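Local atomic coordinates of DUF3829 domain-containing protein (Bacteroides thetaiotaomicron, PDB entry 3RH3), a protein that is of unknown function, an all-helical member of the DUF3829-like group that is probably made as a lipoprotein anchored to the cell envelope. Residues I164-K169 against K220-F225; L128-S133 against K184-G189; K204-I209 against S224-V229. One frame throughout, in Å; residues are numbered along the deposited sequence.

Contact 1 of 3, residues I164-K169 against K220-F225; sequences IMAMRK and KNFQSF
Met167, a selenomethionine in this crystal, drives its side chain between two phenylalanine rings, Phe222 and Phe225, and meets each in a different way. The setting is an all-helical bundle in which helices 161-181 and 216-240 run side by side in nearly the same direction, their local axes 11.0 Å apart at closest approach and turned by 26°. Phe222 and Phe225 are three residues apart, so both rings reach out from the same side of helix 216-240 and leave a slot between them. Phe225 presents its face: Met167 CG sits 3.6 Å from the centre of that ring, close to its normal, in a CH-pi contact. Phe222 presents its edge, with Met167 CG lying in the plane of the ring. The selenium makes a Met-aromatic contact with both rings, oblique to Phe225 at 4.2 Å from its centroid and edge-on to Phe222 at 5.1 Å. CG of Met167 stands anti to its carbonyl carbon and the chain runs on extended until chi3, -90°, where it bends and carries the methyl CE to 3.6 Å from Phe222 CD1. A long, flexible and polarisable chain suits such a slot, because it can turn at its end to follow two differently set rings. Ala166 adds a smaller contact, its CB lying near the plane of the Phe222 ring. A methyl group is apt at this site, for Ala206 of helix 189-207 also touches both Ala166 and Phe222. Leu261, from a loop, packs on Phe225. Beyond the side chains, the far end of the Phe225 ring reaches the backbone of the opposing helix, with CZ 3.4 Å from Met167 O.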
loop_
_atom_site.group_PDB
_atom_site.type_symbol
_atom_site.label_atom_id
_atom_site.label_comp_id
_atom_site.label_asym_id
_atom_site.label_seq_id
_atom_site.Cartn_x
_atom_site.Cartn_y
_atom_site.Cartn_z
ATOM N N ILE A 164 6.302 18.377 -5.483
ATOM C CA ILE A 164 5.236 17.791 -4.658
ATOM C C ILE A 164 4.627 16.565 -5.354
ATOM O O ILE A 164 4.489 15.504 -4.722
ATOM C CB ILE A 164 4.160 18.851 -4.288
ATOM C CG1 ILE A 164 4.783 19.931 -3.360
ATOM C CG2 ILE A 164 2.914 18.187 -3.625
ATOM C CD1 ILE A 164 4.192 21.298 -3.456
HETATM N N MSE A 165 4.275 16.709 -6.640
HETATM C CA MSE A 165 3.714 15.628 -7.472
HETATM C C MSE A 165 4.664 14.425 -7.492
HETATM O O MSE A 165 4.234 13.292 -7.316
HETATM C CB MSE A 165 3.451 16.105 -8.922
HETATM C CG MSE A 165 2.352 17.156 -9.050
HETATM SE SE MSE A 165 0.644 16.603 -8.316
HETATM C CE MSE A 165 0.174 15.335 -9.695
ATOM N N ALA A 166 5.985 14.687 -7.693
ATOM C CA ALA A 166 6.988 13.621 -7.745
ATOM C C ALA A 166 7.047 12.842 -6.428
ATOM O O ALA A 166 7.030 11.603 -6.436
ATOM C CB ALA A 166 8.352 14.192 -8.071
HETATM N N MSE A 167 7.081 13.557 -5.301
HETATM C CA MSE A 167 7.161 12.903 -3.990
HETATM C C MSE A 167 5.930 12.058 -3.734
HETATM O O MSE A 167 6.075 10.909 -3.330
HETATM C CB MSE A 167 7.359 13.917 -2.866
HETATM C CG MSE A 167 8.734 14.488 -2.842
HETATM SE SE MSE A 167 9.077 15.605 -1.283
HETATM C CE MSE A 167 8.495 17.311 -2.019
ATOM N N ARG A 168 4.732 12.611 -3.989
ATOM C CA ARG A 168 3.469 11.889 -3.877
ATOM C C ARG A 168 3.479 10.594 -4.732
ATOM O O ARG A 168 3.125 9.540 -4.221
ATOM C CB ARG A 168 2.290 12.777 -4.292
ATOM C CG ARG A 168 1.934 13.825 -3.275
ATOM C CD ARG A 168 0.574 14.453 -3.572
ATOM N NE ARG A 168 -0.566 13.562 -3.298
ATOM C CZ ARG A 168 -1.049 13.294 -2.085
ATOM N NH1 ARG A 168 -0.475 13.810 -1.002
ATOM N NH2 ARG A 168 -2.100 12.495 -1.945
ATOM N N LYS A 169 3.916 10.656 -5.979
ATOM C CA LYS A 169 3.939 9.457 -6.841
ATOM C C LYS A 169 4.945 8.400 -6.341
ATOM O O LYS A 169 4.582 7.224 -6.259
ATOM C CB LYS A 169 4.205 9.794 -8.312
ATOM C CG LYS A 169 3.833 8.619 -9.225
ATOM C CD LYS A 169 3.802 8.953 -10.679
ATOM C CE LYS A 169 3.236 7.780 -11.449
ATOM N NZ LYS A 169 2.890 8.151 -12.850
ATOM N N LYS A 220 15.943 21.529 -0.077
ATOM C CA LYS A 220 16.769 20.675 0.771
ATOM C C LYS A 220 15.939 19.467 1.263
ATOM O O LYS A 220 16.439 18.346 1.237
ATOM C CB LYS A 220 17.351 21.467 1.956
ATOM C CG LYS A 220 18.386 20.690 2.773
ATOM C CD LYS A 220 18.903 21.513 3.935
ATOM C CE LYS A 220 20.034 20.817 4.647
ATOM N N ASN A 221 14.669 19.692 1.662
ATOM C CA ASN A 221 13.836 18.589 2.144
ATOM C C ASN A 221 13.385 17.696 0.964
ATOM O O ASN A 221 13.227 16.490 1.156
ATOM C CB ASN A 221 12.673 19.081 3.020
ATOM C CG ASN A 221 13.157 19.661 4.348
ATOM O OD1 ASN A 221 13.700 18.956 5.221
ATOM N ND2 ASN A 221 13.033 20.971 4.515
ATOM N N PHE A 222 13.293 18.248 -0.264
ATOM C CA PHE A 222 13.000 17.438 -1.452
ATOM C C PHE A 222 14.213 16.524 -1.749
ATOM O O PHE A 222 14.037 15.334 -1.993
ATOM C CB PHE A 222 12.647 18.306 -2.674
ATOM C CG PHE A 222 12.420 17.519 -3.949
ATOM C CD1 PHE A 222 11.368 16.617 -4.053
ATOM C CD2 PHE A 222 13.250 17.693 -5.049
ATOM C CE1 PHE A 222 11.166 15.887 -5.222
ATOM C CE2 PHE A 222 13.016 16.999 -6.229
ATOM C CZ PHE A 222 11.989 16.088 -6.301
ATOM N N GLN A 223 15.433 17.082 -1.681
ATOM C CA GLN A 223 16.679 16.329 -1.890
ATOM C C GLN A 223 16.806 15.218 -0.843
ATOM O O GLN A 223 17.193 14.123 -1.214
ATOM C CB GLN A 223 17.897 17.244 -1.839
ATOM C CG GLN A 223 18.080 18.168 -3.037
ATOM C CD GLN A 223 19.213 19.169 -2.807
ATOM O OE1 GLN A 223 19.473 19.686 -1.692
ATOM N NE2 GLN A 223 19.906 19.489 -3.885
ATOM N N SER A 224 16.403 15.471 0.432
ATOM C CA SER A 224 16.420 14.448 1.495
ATOM C C SER A 224 15.451 13.335 1.163
ATOM O O SER A 224 15.780 12.171 1.367
ATOM C CB SER A 224 16.075 15.045 2.852
ATOM O OG SER A 224 17.117 15.892 3.296
ATOM N N PHE A 225 14.275 13.689 0.587
ATOM C CA PHE A 225 13.284 12.706 0.136
ATOM C C PHE A 225 13.907 11.784 -0.898
ATOM O O PHE A 225 13.770 10.569 -0.781
ATOM C CB PHE A 225 12.003 13.375 -0.427
ATOM C CG PHE A 225 10.935 12.390 -0.865
ATOM C CD1 PHE A 225 10.952 11.838 -2.144
ATOM C CD2 PHE A 225 9.898 12.038 -0.006
ATOM C CE1 PHE A 225 9.984 10.914 -2.536
ATOM C CE2 PHE A 225 8.926 11.123 -0.403
ATOM C CZ PHE A 225 8.989 10.548 -1.660
#

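Contact 2 of 3, residues L128-S133 against K184-G189; sequences LSVELS and KHAMDG. With EDO (1,2-ethanediol), chain D.
Val130 and Ala186 touch through methyl groups, Val130 CG2 to Ala186 CB at 3.6 Å, where helix 115-154 meets the loop of the helical hairpin formed by helices 161-181 and 189-207. Val130 turns its CG2 branch to the loop; a short residue such as Ala186 lets the loop backbone come near. Next to this apolar point a water bridges the two segments, donating to Ser129 OG at 2.6 Å and to Lys184 O at 2.9 Å. Ser129 OG in turn gives its proton to Tyr126 O, so a small hydroxyl both accepts and donates here.

The side chain of Lys184 leads away from helix 115-154. From CB it sets out with CG anti to the backbone N, and CG meets C2 of a bound 1,2-ethanediol, probably from the crystallisation liquor, at 3.5 Å. The chain stays extended through CD to CE, which approaches the diol's O1 more loosely, and then bends at chi4 (68°). That bend leaves NZ 3.4 Å from the diol's C1 while it forms a salt bridge with Glu46, a residue of helix 35-46, so a long cationic chain ties the loop to another helix. An alanine at Lys184 is likely to leave Glu46 without this cation and to take away one wall of the diol site. His185 has its ring stacked with Tyr126, and ND1 makes a weak hydrogen bond to diol O1, which lies in the ring plane at its edge. The firmer grip comes from the backbone: His185 N donates to diol O2 at 3.1 Å.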
loop_
_atom_site.group_PDB
_atom_site.type_symbol
_atom_site.label_atom_id
_atom_site.label_comp_id
_atom_site.label_asym_id
_atom_site.label_seq_id
_atom_site.Cartn_x
_atom_site.Cartn_y
_atom_site.Cartn_z
ATOM N N LEU A 128 -5.649 -16.567 1.375
ATOM C CA LEU A 128 -6.524 -15.427 1.685
ATOM C C LEU A 128 -5.737 -14.149 1.987
ATOM O O LEU A 128 -6.177 -13.075 1.583
ATOM C CB LEU A 128 -7.488 -15.737 2.834
ATOM C CG LEU A 128 -8.612 -16.732 2.495
ATOM C CD1 LEU A 128 -9.211 -17.309 3.749
ATOM C CD2 LEU A 128 -9.693 -16.099 1.631
ATOM N N SER A 129 -4.562 -14.265 2.651
ATOM C CA SER A 129 -3.729 -13.107 2.976
ATOM C C SER A 129 -3.212 -12.418 1.706
ATOM O O SER A 129 -3.111 -11.203 1.678
ATOM C CB SER A 129 -2.565 -13.513 3.877
ATOM O OG SER A 129 -1.674 -14.424 3.256
ATOM N N VAL A 130 -2.921 -13.200 0.655
ATOM C CA VAL A 130 -2.443 -12.678 -0.627
ATOM C C VAL A 130 -3.608 -11.974 -1.327
ATOM O O VAL A 130 -3.447 -10.845 -1.794
ATOM C CB VAL A 130 -1.790 -13.789 -1.494
ATOM C CG1 VAL A 130 -1.425 -13.269 -2.881
ATOM C CG2 VAL A 130 -0.548 -14.335 -0.799
ATOM N N GLU A 131 -4.790 -12.616 -1.334
ATOM C CA GLU A 131 -6.033 -12.056 -1.900
ATOM C C GLU A 131 -6.351 -10.700 -1.254
ATOM O O GLU A 131 -6.582 -9.727 -1.973
ATOM C CB GLU A 131 -7.206 -13.027 -1.719
ATOM C CG GLU A 131 -7.136 -14.242 -2.626
ATOM C CD GLU A 131 -8.431 -15.019 -2.755
ATOM O OE1 GLU A 131 -9.423 -14.448 -3.265
ATOM O OE2 GLU A 131 -8.443 -16.215 -2.386
ATOM N N LEU A 132 -6.252 -10.619 0.088
ATOM C CA LEU A 132 -6.491 -9.380 0.842
ATOM C C LEU A 132 -5.510 -8.270 0.416
ATOM O O LEU A 132 -5.908 -7.109 0.253
ATOM C CB LEU A 132 -6.380 -9.661 2.345
ATOM C CG LEU A 132 -6.810 -8.551 3.298
ATOM C CD1 LEU A 132 -8.312 -8.362 3.285
ATOM C CD2 LEU A 132 -6.488 -8.929 4.694
ATOM N N SER A 133 -4.238 -8.647 0.227
ATOM C CA SER A 133 -3.175 -7.758 -0.195
ATOM C C SER A 133 -3.412 -7.259 -1.628
ATOM O O SER A 133 -3.212 -6.077 -1.892
ATOM C CB SER A 133 -1.828 -8.463 -0.068
ATOM O OG SER A 133 -0.797 -7.517 -0.261
ATOM N N LYS A 184 3.696 -12.500 3.471
ATOM C CA LYS A 184 4.308 -13.608 4.184
ATOM C C LYS A 184 3.925 -14.910 3.484
ATOM O O LYS A 184 2.767 -15.095 3.132
ATOM C CB LYS A 184 3.838 -13.569 5.637
ATOM C CG LYS A 184 4.304 -14.688 6.516
ATOM C CD LYS A 184 4.051 -14.322 7.967
ATOM C CE LYS A 184 4.082 -15.547 8.839
ATOM N NZ LYS A 184 5.444 -16.123 8.932
ATOM N N HIS A 185 4.935 -15.758 3.199
ATOM C CA HIS A 185 4.825 -17.039 2.491
ATOM C C HIS A 185 4.613 -16.856 0.972
ATOM O O HIS A 185 4.429 -17.852 0.266
ATOM C CB HIS A 185 3.710 -17.902 3.079
ATOM C CG HIS A 185 3.948 -19.371 2.959
ATOM N ND1 HIS A 185 4.843 -20.024 3.781
ATOM C CD2 HIS A 185 3.350 -20.276 2.149
ATOM C CE1 HIS A 185 4.775 -21.304 3.438
ATOM N NE2 HIS A 185 3.884 -21.504 2.464
ATOM N N ALA A 186 4.687 -15.607 0.452
ATOM C CA ALA A 186 4.415 -15.362 -0.965
ATOM C C ALA A 186 4.970 -14.024 -1.467
ATOM O O ALA A 186 4.343 -13.375 -2.294
ATOM C CB ALA A 186 2.906 -15.409 -1.204
HETATM N N MSE A 187 6.152 -13.629 -1.008
HETATM C CA MSE A 187 6.819 -12.393 -1.459
HETATM C C MSE A 187 6.899 -12.391 -3.008
HETATM O O MSE A 187 7.412 -13.326 -3.610
HETATM C CB MSE A 187 8.212 -12.312 -0.837
HETATM C CG MSE A 187 8.851 -10.957 -1.039
HETATM SE SE MSE A 187 10.733 -11.119 -1.076
HETATM C CE MSE A 187 10.887 -12.051 -2.809
ATOM N N ASP A 188 6.297 -11.407 -3.627
ATOM C CA ASP A 188 6.173 -11.348 -5.081
ATOM C C ASP A 188 7.333 -10.592 -5.706
ATOM O O ASP A 188 7.211 -9.395 -5.978
ATOM C CB ASP A 188 4.815 -10.698 -5.440
ATOM C CG ASP A 188 4.311 -10.992 -6.841
ATOM O OD1 ASP A 188 5.141 -11.374 -7.713
ATOM O OD2 ASP A 188 3.098 -10.804 -7.081
ATOM N N GLY A 189 8.425 -11.331 -5.961
ATOM C CA GLY A 189 9.677 -10.830 -6.508
ATOM C C GLY A 189 9.586 -10.078 -7.819
ATOM O O GLY A 189 10.053 -8.943 -7.926
HETATM C C1 EDO D . 7.344 -17.216 6.382
HETATM O O1 EDO D . 6.077 -17.758 5.969
HETATM C C2 EDO D . 7.582 -15.812 5.818
HETATM O O2 EDO D . 7.771 -15.738 4.383
HETATM O O HOH W 1 0.600 -13.256 2.704
#

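Contact 3 of 3, residues K204-I209 against S224-V229; sequences KAAEKI and SFLSTV
Apolar contacts join Ala206 and Glu207 to Leu226, where two successive helices, 189-207 and 216-240, pack antiparallel as a helical hairpin. Within segment 224-229 it is Leu226 that does the touching of 204-209, dividing the work between its branches. One methyl, CD2, lies 3.8 Å from Ala206 CB; the other, CD1, comes to 4.1 Å from Glu207 CG. CG of Leu226 stands anti to its carbonyl carbon, which directs the forked end at the neighbouring helix. A leucine suits this buried place because its two methyls can spread over two adjoining residues, while the small Ala206 has room for other neighbours too, Phe222 and Met170 among them. Leu203, one turn before Glu207, also packs on Leu226.

Charge plays a lesser part. Glu207 offers only its aliphatic portion to Leu226: the chain continues extended beyond CG, crossing the leucine at a slant, and its carboxylate forms a long, weak ion pair with Lys230. An amphipathic residue fits such an exposed margin, greasy at its base and charged at its end.

The hydrogen bonds run within each segment. In 204-209, Ile209 N donates to Ala206 O at 3.1 Å. In 224-229, Ser224 O accepts twice, from Thr228 N in the ordinary helical manner and from the hydroxyl Thr228 OG1 at 2.7 Å, a donor lying 38° out of the carbonyl plane.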
loop_
_atom_site.group_PDB
_atom_site.type_symbol
_atom_site.label_atom_id
_atom_site.label_comp_id
_atom_site.label_asym_id
_atom_site.label_seq_id
_atom_site.Cartn_x
_atom_site.Cartn_y
_atom_site.Cartn_z
ATOM N N LYS A 204 14.830 9.229 -11.307
ATOM C CA LYS A 204 15.698 9.895 -12.287
ATOM C C LYS A 204 15.005 11.113 -12.880
ATOM O O LYS A 204 15.666 12.119 -13.152
ATOM C CB LYS A 204 16.137 8.915 -13.385
ATOM C CG LYS A 204 17.110 7.876 -12.840
ATOM C CD LYS A 204 17.777 7.042 -13.922
ATOM C CE LYS A 204 18.939 6.251 -13.360
ATOM N NZ LYS A 204 20.047 7.128 -12.877
ATOM N N ALA A 205 13.671 11.037 -13.054
ATOM C CA ALA A 205 12.875 12.156 -13.553
ATOM C C ALA A 205 12.816 13.249 -12.487
ATOM O O ALA A 205 13.065 14.412 -12.804
ATOM C CB ALA A 205 11.483 11.696 -13.931
ATOM N N ALA A 206 12.596 12.862 -11.212
ATOM C CA ALA A 206 12.562 13.812 -10.090
ATOM C C ALA A 206 13.888 14.561 -9.938
ATOM O O ALA A 206 13.864 15.773 -9.706
ATOM C CB ALA A 206 12.218 13.109 -8.799
ATOM N N GLU A 207 15.034 13.862 -10.115
ATOM C CA GLU A 207 16.373 14.466 -10.040
ATOM C C GLU A 207 16.597 15.532 -11.132
ATOM O O GLU A 207 17.470 16.382 -10.975
ATOM C CB GLU A 207 17.466 13.397 -10.172
ATOM C CG GLU A 207 17.679 12.533 -8.941
ATOM C CD GLU A 207 18.466 11.260 -9.195
ATOM O OE1 GLU A 207 18.894 11.032 -10.350
ATOM O OE2 GLU A 207 18.630 10.473 -8.238
ATOM N N LYS A 208 15.817 15.479 -12.231
ATOM C CA LYS A 208 15.916 16.418 -13.347
ATOM C C LYS A 208 14.961 17.604 -13.201
ATOM O O LYS A 208 15.018 18.506 -14.047
ATOM C CB LYS A 208 15.629 15.694 -14.677
ATOM C CG LYS A 208 16.790 14.846 -15.196
ATOM C CD LYS A 208 16.319 13.688 -16.099
ATOM C CE LYS A 208 15.695 14.108 -17.412
ATOM N NZ LYS A 208 14.765 13.076 -17.944
ATOM N N ILE A 209 14.081 17.612 -12.157
ATOM C CA ILE A 209 13.119 18.708 -11.922
ATOM C C ILE A 209 13.912 20.000 -11.684
ATOM O O ILE A 209 14.810 20.006 -10.832
ATOM C CB ILE A 209 12.093 18.440 -10.784
ATOM C CG1 ILE A 209 11.171 17.250 -11.123
ATOM C CG2 ILE A 209 11.250 19.686 -10.514
ATOM C CD1 ILE A 209 10.296 16.798 -9.974
ATOM N N SER A 224 16.403 15.471 0.432
ATOM C CA SER A 224 16.420 14.448 1.495
ATOM C C SER A 224 15.451 13.335 1.163
ATOM O O SER A 224 15.780 12.171 1.367
ATOM C CB SER A 224 16.075 15.045 2.852
ATOM O OG SER A 224 17.117 15.892 3.296
ATOM N N PHE A 225 14.275 13.689 0.587
ATOM C CA PHE A 225 13.284 12.706 0.136
ATOM C C PHE A 225 13.907 11.784 -0.898
ATOM O O PHE A 225 13.770 10.569 -0.781
ATOM C CB PHE A 225 12.003 13.375 -0.427
ATOM C CG PHE A 225 10.935 12.390 -0.865
ATOM C CD1 PHE A 225 10.952 11.838 -2.144
ATOM C CD2 PHE A 225 9.898 12.038 -0.006
ATOM C CE1 PHE A 225 9.984 10.914 -2.536
ATOM C CE2 PHE A 225 8.926 11.123 -0.403
ATOM C CZ PHE A 225 8.989 10.548 -1.660
ATOM N N LEU A 226 14.595 12.353 -1.904
ATOM C CA LEU A 226 15.261 11.572 -2.974
ATOM C C LEU A 226 16.295 10.606 -2.398
ATOM O O LEU A 226 16.324 9.438 -2.785
ATOM C CB LEU A 226 15.912 12.502 -4.033
ATOM C CG LEU A 226 14.966 13.446 -4.757
ATOM C CD1 LEU A 226 15.698 14.308 -5.765
ATOM C CD2 LEU A 226 13.877 12.693 -5.460
ATOM N N SER A 227 17.111 11.079 -1.450
ATOM C CA SER A 227 18.128 10.291 -0.755
ATOM C C SER A 227 17.482 9.105 0.017
ATOM O O SER A 227 18.017 8.002 -0.024
ATOM C CB SER A 227 18.925 11.195 0.188
ATOM O OG SER A 227 19.642 10.454 1.163
ATOM N N THR A 228 16.330 9.340 0.679
ATOM C CA THR A 228 15.549 8.330 1.428
ATOM C C THR A 228 14.969 7.295 0.475
ATOM O O THR A 228 14.843 6.131 0.846
ATOM C CB THR A 228 14.419 9.022 2.224
ATOM O OG1 THR A 228 14.983 10.095 2.978
ATOM C CG2 THR A 228 13.675 8.069 3.163
ATOM N N VAL A 229 14.590 7.705 -0.737
ATOM C CA VAL A 229 14.073 6.763 -1.732
ATOM C C VAL A 229 15.217 5.797 -2.135
ATOM O O VAL A 229 15.014 4.573 -2.124
ATOM C CB VAL A 229 13.445 7.473 -2.952
ATOM C CG1 VAL A 229 13.233 6.496 -4.110
ATOM C CG2 VAL A 229 12.128 8.147 -2.578
#

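How the contacts relate
From the N terminus, contact 2 opens first, at 128-133 on helix 115-154. Contact 1 opens next, at 164-169, before contact 2 closes at 184-189, so these two cross; they lie on opposite sides of the chain's centre, about 29 Å apart between centres. Contact 3 opens later, at 204-209, and closes with contact 1 on helix 216-240, sharing Ser224 and Phe225. Contacts 1 and 3 also touch directly, with Ala166 CB 3.8 Å from Ile209 CD1, so helices 161-181, 189-207 and 216-240 form one packed group. Contact 2 links that group, through its first hairpin loop, to the preceding long helix.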